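Local coordinates for protein exopolyphosphatase (Cytophaga hutchinsonii, PDB 3MDQ) that probably hydrolyses inorganic polyphosphate from its chain ends, releasing orthophosphate, as an exopolyphosphatase of the Ppx/GppA phosphatase family, at residues A[36-41]-A[59-64]. Residues are numbered along the deposited sequence; the frame is centred on the assembly and turned at random.
Sequences SAVGLG and LDTLKK
Where the edge strand 27-37 of the five-stranded sheet runs out, helix 52-71 packs against its end, and Ser-36 and Val-38 together meet a single helix residue, Thr-61. The joint shows how a sheet and a helix can be tied through their side chains: a single hydroxyl-to-hydroxyl bond links segments 36-41 and 59-64, with methyl groups packed round it. Ser-36 OG donates to Thr-61 OG1 over 2.8 Å. The serine oxygen stands anti to its own main-chain nitrogen (chi1 173°), which carries it out from the strand to the helix. Thr-61 turns both branches to use: its methyl lies beside the serine, with CG2 3.5 Å from Ser-36 CB, while Val-38 CG2 packs against Thr-61 OG1 at 3.4 Å and against Thr-61 CB at 3.8 Å, the two branched side chains crossing at a slant. OG1 also makes a weak hydrogen bond to the carbonyl of Arg-57, one turn back in the helix, so this buried oxygen is held from its own helix as well as from the strand. A valine here would probably leave Ser-36 OG without its acceptor and the serine hydroxyl free to turn. Around the bond, Phe-16 of the neighbouring strand 15-24 touches both Val-38 and Thr-61, and Phe-65 of the same helix reaches Ser-36. The Arg-57 guanidinium adds a second tie between helix and chain, binding the carbonyls of Val-38 and Gly-39 just beyond the strand. The arrangement is that of a helix layered on a mixed sheet, with strand order 3-2-1-4-5, as in the actin-like ATPase fold to whose clan the Ppx/GppA phosphatases belong.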
ATOM      1  N   SER A  36      -3.921  -6.763  10.117  1.00 12.76           N
ATOM      2  CA  SER A  36      -5.020  -6.444  11.003  1.00 11.52           C
ATOM      3  C   SER A  36      -5.619  -5.138  10.548  1.00 14.36           C
ATOM      4  O   SER A  36      -4.890  -4.152  10.331  1.00 13.43           O
ATOM      5  CB  SER A  36      -4.447  -6.334  12.421  1.00 15.70           C
ATOM      6  OG  SER A  36      -5.405  -5.860  13.365  1.00 19.13           O
ATOM      7  N   ALA A  37      -6.941  -5.118  10.370  1.00 13.02           N
ATOM      8  CA  ALA A  37      -7.635  -3.910   9.954  1.00 13.34           C
ATOM      9  C   ALA A  37      -7.779  -2.987  11.179  1.00 14.74           C
ATOM     10  O   ALA A  37      -8.236  -3.421  12.261  1.00 18.64           O
ATOM     11  CB  ALA A  37      -9.017  -4.265   9.345  1.00 16.24           C
ATOM     12  N   VAL A  38      -7.254  -1.779  11.055  1.00 11.46           N
ATOM     13  CA  VAL A  38      -7.226  -0.817  12.129  1.00  9.86           C
ATOM     14  C   VAL A  38      -8.040   0.421  11.805  1.00 10.73           C
ATOM     15  O   VAL A  38      -8.677   0.988  12.689  1.00 13.47           O
ATOM     16  CB  VAL A  38      -5.759  -0.399  12.453  1.00 11.08           C
ATOM     17  CG1 VAL A  38      -5.708   0.808  13.409  1.00 12.46           C
ATOM     18  CG2 VAL A  38      -5.010  -1.614  13.083  1.00 11.98           C
ATOM     19  N   GLY A  39      -8.044   0.884  10.563  1.00 10.20           N
ATOM     20  CA  GLY A  39      -8.816   2.076  10.262  1.00 12.17           C
ATOM     21  C   GLY A  39      -8.342   3.289  11.011  1.00 12.64           C
ATOM     22  O   GLY A  39      -9.134   3.999  11.595  1.00 12.56           O
ATOM     23  N   LEU A  40      -7.050   3.552  10.926  1.00 11.94           N
ATOM     24  CA  LEU A  40      -6.425   4.693  11.576  1.00 11.56           C
ATOM     25  C   LEU A  40      -6.965   6.000  11.007  1.00 14.09           C
ATOM     26  O   LEU A  40      -6.981   7.047  11.667  1.00 14.00           O
ATOM     27  CB  LEU A  40      -4.892   4.576  11.431  1.00 13.69           C
ATOM     28  CG  LEU A  40      -4.029   5.214  12.466  1.00 17.54           C
ATOM     29  CD1 LEU A  40      -4.409   4.775  13.901  1.00 11.14           C
ATOM     30  CD2 LEU A  40      -2.574   4.928  12.084  1.00 14.63           C
ATOM     31  N   GLY A  41      -7.378   5.976   9.747  1.00 11.14           N
ATOM     32  CA  GLY A  41      -7.839   7.204   9.082  1.00 12.19           C
ATOM     33  C   GLY A  41      -9.314   7.507   9.309  1.00 14.50           C
ATOM     34  O   GLY A  41      -9.762   8.656   9.198  1.00 13.11           O
ATOM     35  N   LEU A  59      -3.760   0.476  19.220  1.00 10.61           N
ATOM     36  CA  LEU A  59      -3.137  -0.120  20.398  1.00  9.95           C
ATOM     37  C   LEU A  59      -3.527  -1.578  20.577  1.00 10.46           C
ATOM     38  O   LEU A  59      -2.692  -2.411  20.921  1.00 11.71           O
ATOM     39  CB  LEU A  59      -3.423   0.656  21.689  1.00 12.07           C
ATOM     40  CG  LEU A  59      -2.444   1.757  22.050  1.00 22.99           C
ATOM     41  CD1 LEU A  59      -1.146   1.143  22.495  1.00 19.15           C
ATOM     42  CD2 LEU A  59      -2.206   2.700  20.909  1.00 22.73           C
ATOM     43  N   ASP A  60      -4.790  -1.897  20.346  0.60  9.15           N
ATOM     44  CA  ASP A  60      -5.236  -3.294  20.419  0.60 10.81           C
ATOM     45  C   ASP A  60      -4.396  -4.143  19.479  0.60 11.00           C
ATOM     46  O   ASP A  60      -3.837  -5.166  19.853  0.60  9.65           O
ATOM     47  CB  ASP A  60      -6.705  -3.392  20.023  0.60 10.87           C
ATOM     48  CG  ASP A  60      -7.229  -4.822  20.059  0.60 16.31           C
ATOM     49  OD1 ASP A  60      -7.088  -5.472  21.116  0.60 20.04           O
ATOM     50  OD2 ASP A  60      -7.795  -5.282  19.052  0.60 26.67           O
ATOM     51  N   THR A  61      -4.267  -3.695  18.247  1.00  9.96           N
ATOM     52  CA  THR A  61      -3.529  -4.449  17.255  1.00  9.28           C
ATOM     53  C   THR A  61      -2.050  -4.546  17.621  1.00  8.97           C
ATOM     54  O   THR A  61      -1.453  -5.611  17.489  1.00  9.82           O
ATOM     55  CB  THR A  61      -3.692  -3.817  15.866  1.00  9.17           C
ATOM     56  OG1 THR A  61      -5.039  -4.051  15.423  1.00 13.02           O
ATOM     57  CG2 THR A  61      -2.731  -4.422  14.829  1.00 11.03           C
ATOM     58  N   LEU A  62      -1.483  -3.445  18.096  1.00  9.44           N
ATOM     59  CA  LEU A  62      -0.075  -3.465  18.462  1.00  8.37           C
ATOM     60  C   LEU A  62       0.225  -4.369  19.677  1.00  8.68           C
ATOM     61  O   LEU A  62       1.295  -4.993  19.735  1.00  9.47           O
ATOM     62  CB  LEU A  62       0.490  -2.041  18.593  1.00  9.28           C
ATOM     63  CG  LEU A  62       0.561  -1.315  17.223  1.00 11.70           C
ATOM     64  CD1 LEU A  62       0.838   0.143  17.420  1.00 14.74           C
ATOM     65  CD2 LEU A  62       1.567  -1.931  16.270  1.00 12.05           C
ATOM     66  N   LYS A  63      -0.727  -4.481  20.620  1.00  8.99           N
ATOM     67  CA  LYS A  63      -0.580  -5.399  21.734  1.00  7.44           C
ATOM     68  C   LYS A  63      -0.543  -6.827  21.206  1.00 10.28           C
ATOM     69  O   LYS A  63       0.279  -7.636  21.631  1.00  7.78           O
ATOM     70  CB  LYS A  63      -1.692  -5.206  22.758  1.00  8.96           C
ATOM     71  CG  LYS A  63      -1.571  -3.911  23.579  1.00 10.80           C
ATOM     72  CD  LYS A  63      -2.680  -3.724  24.600  1.00 12.32           C
ATOM     73  CE  LYS A  63      -2.529  -4.649  25.827  1.00 11.43           C
ATOM     74  NZ  LYS A  63      -1.287  -4.338  26.640  1.00 11.27           N
ATOM     75  N   LYS A  64      -1.414  -7.144  20.249  1.00  7.67           N
ATOM     76  CA  LYS A  64      -1.377  -8.449  19.620  1.00  7.73           C
ATOM     77  C   LYS A  64      -0.099  -8.720  18.830  1.00  8.36           C
ATOM     78  O   LYS A  64       0.473  -9.809  18.908  1.00  8.40           O
ATOM     79  CB  LYS A  64      -2.615  -8.647  18.759  1.00  9.51           C
ATOM     80  CG  LYS A  64      -3.886  -8.747  19.606  1.00 14.02           C
ATOM     81  CD  LYS A  64      -5.149  -8.759  18.742  1.00 21.39           C
ATOM     82  CE  LYS A  64      -6.395  -8.764  19.629  1.00 30.14           C
ATOM     83  NZ  LYS A  64      -7.632  -8.520  18.859  1.00 36.58           N
TER